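Local coordinates for protein Ufm1-specific protease (Caenorhabditis elegans, PDB 5EJJ) that acts as a thiol protease that cleaves the ubiquitin-like modifier UFM-1 from its conjugates and is required to localise certain odorant receptors to olfactory cilia, at residues Ala281-Thr286 and Thr308-Asn313; Leu460-Ile465 and Asn553-Gln558. All coordinates share one frame; numbering follows the deposited sequence.

Contact 1. Residues Ala281-Thr286 and Thr308-Asn313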
loop_
_atom_site.group_PDB
_atom_site.type_symbol
_atom_site.label_atom_id
_atom_site.label_comp_id
_atom_site.label_asym_id
_atom_site.label_seq_id
_atom_site.Cartn_x
_atom_site.Cartn_y
_atom_site.Cartn_z
ATOM N N ALA A 281 22.511 -15.993 9.845
ATOM C CA ALA A 281 21.678 -16.266 11.001
ATOM C C ALA A 281 21.527 -17.769 11.141
ATOM O O ALA A 281 20.827 -18.252 12.033
ATOM C CB ALA A 281 20.314 -15.601 10.843
ATOM N N GLY A 282 22.183 -18.500 10.241
ATOM C CA GLY A 282 22.018 -19.938 10.144
ATOM C C GLY A 282 20.561 -20.338 10.024
ATOM O O GLY A 282 20.067 -21.139 10.805
ATOM N N ARG A 283 19.861 -19.751 9.063
ATOM C CA ARG A 283 18.522 -20.206 8.702
ATOM C C ARG A 283 18.620 -20.913 7.355
ATOM O O ARG A 283 17.614 -21.323 6.771
ATOM C CB ARG A 283 17.533 -19.040 8.639
ATOM C CG ARG A 283 17.275 -18.371 9.980
ATOM C CD ARG A 283 16.194 -17.300 9.898
ATOM N NE ARG A 283 16.757 -15.959 10.029
ATOM C CZ ARG A 283 16.725 -15.229 11.141
ATOM N NH1 ARG A 283 16.131 -15.706 12.235
ATOM N NH2 ARG A 283 17.284 -14.018 11.152
ATOM N N GLY A 284 19.857 -21.042 6.877
ATOM C CA GLY A 284 20.136 -21.740 5.639
ATOM C C GLY A 284 19.980 -20.833 4.438
ATOM O O GLY A 284 19.819 -19.618 4.599
ATOM N N VAL A 285 20.044 -21.416 3.238
ATOM C CA VAL A 285 19.724 -20.681 2.028
ATOM C C VAL A 285 18.243 -20.808 1.728
ATOM O O VAL A 285 17.740 -21.870 1.396
ATOM C CB VAL A 285 20.531 -21.140 0.835
ATOM C CG1 VAL A 285 20.017 -20.473 -0.415
ATOM C CG2 VAL A 285 21.987 -20.792 1.038
ATOM N N THR A 286 17.567 -19.684 1.850
ATOM C CA THR A 286 16.131 -19.577 1.761
ATOM C C THR A 286 15.740 -19.079 0.384
ATOM O O THR A 286 16.439 -18.273 -0.229
ATOM C CB THR A 286 15.668 -18.504 2.776
ATOM O OG1 THR A 286 16.166 -18.842 4.084
ATOM C CG2 THR A 286 14.119 -18.317 2.786
ATOM N N THR A 308 10.292 -16.111 2.803
ATOM C CA THR A 308 9.076 -16.844 3.149
ATOM C C THR A 308 9.265 -18.331 3.505
ATOM O O THR A 308 8.283 -19.039 3.787
ATOM C CB THR A 308 8.030 -16.736 2.035
ATOM O OG1 THR A 308 8.682 -16.799 0.751
ATOM C CG2 THR A 308 7.243 -15.444 2.179
ATOM N N LYS A 309 10.508 -18.806 3.486
ATOM C CA LYS A 309 10.781 -20.160 3.941
ATOM C C LYS A 309 11.357 -20.169 5.348
ATOM O O LYS A 309 11.667 -21.225 5.872
ATOM C CB LYS A 309 11.703 -20.899 2.977
ATOM C CG LYS A 309 11.015 -21.350 1.684
ATOM C CD LYS A 309 9.840 -22.292 1.940
ATOM C CE LYS A 309 9.142 -22.702 0.642
ATOM N NZ LYS A 309 8.045 -23.697 0.878
ATOM N N TRP A 310 11.497 -18.994 5.957
ATOM C CA TRP A 310 11.811 -18.901 7.385
ATOM C C TRP A 310 10.613 -19.380 8.236
ATOM O O TRP A 310 9.506 -19.624 7.720
ATOM C CB TRP A 310 12.182 -17.458 7.767
ATOM C CG TRP A 310 13.515 -16.957 7.229
ATOM C CD1 TRP A 310 14.394 -17.641 6.442
ATOM C CD2 TRP A 310 14.106 -15.667 7.450
ATOM N NE1 TRP A 310 15.495 -16.863 6.163
ATOM C CE2 TRP A 310 15.337 -15.644 6.767
ATOM C CE3 TRP A 310 13.710 -14.525 8.151
ATOM C CZ2 TRP A 310 16.169 -14.533 6.768
ATOM C CZ3 TRP A 310 14.544 -13.426 8.153
ATOM C CH2 TRP A 310 15.755 -13.438 7.470
ATOM N N THR A 311 10.827 -19.519 9.543
ATOM C CA THR A 311 9.721 -19.869 10.440
ATOM C C THR A 311 8.759 -18.692 10.540
ATOM O O THR A 311 9.188 -17.538 10.434
ATOM C CB THR A 311 10.206 -20.188 11.869
ATOM O OG1 THR A 311 10.479 -18.969 12.571
ATOM C CG2 THR A 311 11.454 -21.052 11.841
ATOM N N ASP A 312 7.475 -18.978 10.765
ATOM C CA ASP A 312 6.473 -17.923 10.976
ATOM C C ASP A 312 6.966 -16.872 11.963
ATOM O O ASP A 312 6.732 -15.674 11.789
ATOM C CB ASP A 312 5.139 -18.495 11.467
ATOM C CG ASP A 312 4.386 -19.231 10.378
ATOM O OD1 ASP A 312 4.633 -20.445 10.188
ATOM O OD2 ASP A 312 3.551 -18.593 9.703
ATOM N N ASN A 313 7.673 -17.317 12.990
ATOM C CA ASN A 313 8.155 -16.381 13.972
ATOM C C ASN A 313 9.298 -15.554 13.428
ATOM O O ASN A 313 9.390 -14.346 13.675
ATOM C CB ASN A 313 8.600 -17.095 15.238
ATOM C CG ASN A 313 8.693 -16.151 16.411
ATOM O OD1 ASN A 313 7.667 -15.656 16.886
ATOM N ND2 ASN A 313 9.918 -15.868 16.871
#
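Thr308 brings its backbone to the methyl of Thr286 only loosely, while its hydroxyl is hydrogen-bonded to Thr289. At Lys309 the packing closes up: CB lies 3.5 Å from CG2 of Thr286, the two side chains passing at a slant. The lysine chain then bends at its second torsion and carries the ammonium end away.

Trp310 is the centre of the contact and uses its indole in two ways. At the rim, near the ring plane, NE1 donates a weak, strongly bent hydrogen bond (2.9 Å, 122° at the hydrogen) to OG1 of Thr286. Thr286 sets OG1 beside its own backbone N (chi1 -55°), turning the hydroxyl to the indole and CG2 to Lys309. Over one face lies Arg283. Its CD stands 3.6 Å from the centroid of the five-membered ring, a CH-pi contact, and CZ lies 4.2 Å from the centroid of the six-membered ring, a cation-pi contact. The guanidinium is tilted by 39° against the indole, with NE over the ring's centre and NH2 farther off. Ala281 CB lies on its opposite face, toward the rim. Tyr318 meets the indole edge-to-face.

Thr311 follows as N-cap of helix 312-325, its OG1 bonded to Glu314 N. The contact thus joins the loop after helix 253-280, which closes in a Schellman motif at Gly282, to the loop leading into helix 312-325. Chemically, the cation on the indole face is the main interaction and the N-H bond a weak addition; the arginine's charge is paired only distantly, through NH1, with Glu314.

Contact 2. Residues Leu460-Ile465 and Asn553-Gln558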
loop_
_atom_site.group_PDB
_atom_site.type_symbol
_atom_site.label_atom_id
_atom_site.label_comp_id
_atom_site.label_asym_id
_atom_site.label_seq_id
_atom_site.Cartn_x
_atom_site.Cartn_y
_atom_site.Cartn_z
ATOM N N LEU A 460 -13.480 -12.699 15.857
ATOM C CA LEU A 460 -13.520 -11.262 15.665
ATOM C C LEU A 460 -14.647 -10.614 16.463
ATOM O O LEU A 460 -15.824 -10.949 16.301
ATOM C CB LEU A 460 -13.665 -10.965 14.174
ATOM C CG LEU A 460 -13.222 -9.602 13.664
ATOM C CD1 LEU A 460 -11.859 -9.267 14.238
ATOM C CD2 LEU A 460 -13.198 -9.641 12.138
ATOM N N GLU A 461 -14.266 -9.679 17.321
ATOM C CA GLU A 461 -15.212 -9.000 18.187
ATOM C C GLU A 461 -15.810 -7.738 17.537
ATOM O O GLU A 461 -15.099 -6.970 16.896
ATOM C CB GLU A 461 -14.530 -8.649 19.509
ATOM C CG GLU A 461 -15.477 -8.087 20.553
ATOM C CD GLU A 461 -14.766 -7.238 21.584
ATOM O OE1 GLU A 461 -13.595 -7.558 21.905
ATOM O OE2 GLU A 461 -15.379 -6.249 22.058
ATOM N N CYS A 462 -17.116 -7.524 17.703
ATOM C CA CYS A 462 -17.756 -6.300 17.213
ATOM C C CYS A 462 -18.264 -5.398 18.324
ATOM O O CYS A 462 -18.392 -5.807 19.483
ATOM C CB CYS A 462 -18.928 -6.613 16.293
ATOM S SG CYS A 462 -18.488 -7.539 14.841
ATOM N N ARG A 463 -18.540 -4.155 17.941
ATOM C CA ARG A 463 -19.292 -3.222 18.767
ATOM C C ARG A 463 -20.601 -2.874 18.054
ATOM O O ARG A 463 -20.671 -2.855 16.818
ATOM C CB ARG A 463 -18.468 -1.985 19.101
ATOM C CG ARG A 463 -17.471 -2.262 20.213
ATOM C CD ARG A 463 -16.611 -1.046 20.555
ATOM N NE ARG A 463 -17.402 0.165 20.766
ATOM C CZ ARG A 463 -16.966 1.229 21.434
ATOM N NH1 ARG A 463 -15.748 1.222 21.963
ATOM N NH2 ARG A 463 -17.746 2.293 21.580
ATOM N N PHE A 464 -21.652 -2.639 18.836
ATOM C CA PHE A 464 -22.975 -2.453 18.258
ATOM C C PHE A 464 -23.506 -1.044 18.515
ATOM O O PHE A 464 -23.258 -0.454 19.570
ATOM C CB PHE A 464 -23.952 -3.503 18.804
ATOM C CG PHE A 464 -23.470 -4.923 18.664
ATOM C CD1 PHE A 464 -23.922 -5.726 17.627
ATOM C CD2 PHE A 464 -22.575 -5.459 19.581
ATOM C CE1 PHE A 464 -23.487 -7.030 17.503
ATOM C CE2 PHE A 464 -22.125 -6.761 19.458
ATOM C CZ PHE A 464 -22.583 -7.549 18.423
ATOM N N ILE A 465 -24.223 -0.513 17.531
ATOM C CA ILE A 465 -24.895 0.775 17.661
ATOM C C ILE A 465 -26.349 0.622 17.212
ATOM O O ILE A 465 -26.629 0.390 16.031
ATOM C CB ILE A 465 -24.185 1.869 16.837
ATOM C CG1 ILE A 465 -22.990 2.432 17.601
ATOM C CG2 ILE A 465 -25.120 3.009 16.515
ATOM C CD1 ILE A 465 -22.280 3.524 16.829
ATOM N N ASN A 553 -29.947 -1.110 13.011
ATOM C CA ASN A 553 -28.808 -1.690 13.733
ATOM C C ASN A 553 -27.461 -1.499 12.987
ATOM O O ASN A 553 -27.416 -1.439 11.754
ATOM C CB ASN A 553 -29.070 -3.163 14.108
ATOM C CG ASN A 553 -29.791 -3.316 15.464
ATOM O OD1 ASN A 553 -30.094 -2.324 16.126
ATOM N ND2 ASN A 553 -30.067 -4.558 15.867
ATOM N N MET A 554 -26.374 -1.365 13.742
ATOM C CA MET A 554 -25.055 -1.078 13.170
ATOM C C MET A 554 -23.977 -1.985 13.775
ATOM O O MET A 554 -23.811 -2.055 15.010
ATOM C CB MET A 554 -24.689 0.392 13.407
ATOM C CG MET A 554 -24.544 1.224 12.144
ATOM S SD MET A 554 -24.666 3.021 12.418
ATOM C CE MET A 554 -26.242 3.133 13.260
ATOM N N VAL A 555 -23.251 -2.692 12.912
ATOM C CA VAL A 555 -22.139 -3.522 13.378
ATOM C C VAL A 555 -20.800 -2.889 12.988
ATOM O O VAL A 555 -20.608 -2.450 11.846
ATOM C CB VAL A 555 -22.266 -5.016 12.943
ATOM C CG1 VAL A 555 -22.742 -5.134 11.517
ATOM C CG2 VAL A 555 -20.950 -5.751 13.129
ATOM N N LEU A 556 -19.909 -2.833 13.979
ATOM C CA LEU A 556 -18.685 -2.048 13.959
ATOM C C LEU A 556 -17.489 -2.938 14.253
ATOM O O LEU A 556 -17.086 -3.067 15.420
ATOM C CB LEU A 556 -18.755 -0.979 15.045
ATOM C CG LEU A 556 -19.267 0.401 14.644
ATOM C CD1 LEU A 556 -20.596 0.318 13.957
ATOM C CD2 LEU A 556 -19.357 1.296 15.857
ATOM N N PRO A 557 -16.907 -3.550 13.203
ATOM C CA PRO A 557 -15.848 -4.550 13.383
ATOM C C PRO A 557 -14.609 -4.008 14.081
ATOM O O PRO A 557 -14.154 -2.900 13.778
ATOM C CB PRO A 557 -15.542 -4.977 11.951
ATOM C CG PRO A 557 -16.823 -4.699 11.193
ATOM C CD PRO A 557 -17.308 -3.424 11.792
ATOM N N GLN A 558 -14.086 -4.769 15.032
ATOM C CA GLN A 558 -12.892 -4.346 15.759
ATOM C C GLN A 558 -11.707 -5.193 15.317
ATOM O O GLN A 558 -11.758 -6.424 15.353
ATOM C CB GLN A 558 -13.071 -4.489 17.279
ATOM C CG GLN A 558 -14.391 -3.973 17.844
ATOM C CD GLN A 558 -14.463 -2.456 17.905
ATOM O OE1 GLN A 558 -13.865 -1.825 18.781
ATOM N NE2 GLN A 558 -15.208 -1.865 16.978
#
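Residues Cys462-Ile465 and Asn553-Pro557 run antiparallel, their axes 4.6 Å apart at closest approach and their directions at 153°. Arg463 with Leu556 and Ile465 with Met554 are hydrogen-bonded pairs, the bond from Met554 N to Ile465 O being weak; Cys462 with Pro557 and Phe464 with Val555 are non-hydrogen-bonded. Gln558 N continues the pairing to Glu461 O.

On one face, Ile465 meets Met554 through CG2 and CE (3.4 Å) and Leu556 through CD1 and CD2 (3.8 Å). On the same side Gln558, bent at its second torsion (chi2 -75°), folds back so that NE2 bonds Leu556 O at 2.7 Å; Arg463 N reaches this oxygen from the opposite face of its plane. The amide also lies against Arg463, with OE1 3.4 Å from CD. With Gln558 replaced by an alanine, Leu556 O is likely to lose one of its two donors and the Arg463 chain its flat neighbour. On the other face, Cys462 SG packs on Val555 CG2.

At this edge of the peptidase domain's antiparallel sheet, strand 552-557 also pairs with strand 491-494, by backbone hydrogen bonds of Val555 with Met492 and Asn553 with Gly494. Helix 447-457 lies over Cys462 and Phe464, and helix 396-409 over Pro557.

How the contacts relate
The two contacts show how one chain uses different chemistry in separate regions. Contact 1 is side-chain packing between loops and belongs to the UfSP2-type N-terminal region; contact 2 is a backbone pairing of strands in the C78 peptidase region. Their centres are about 38 Å apart and their nearest atoms about 19 Å, so they do not touch. Neither lies at the active site, probably formed by Cys396, Asp520 and His522. Contact 2 has an indirect tie to it: helix 396-409, which begins at Cys396, rests on Pro557 through Ile404 and Phe408.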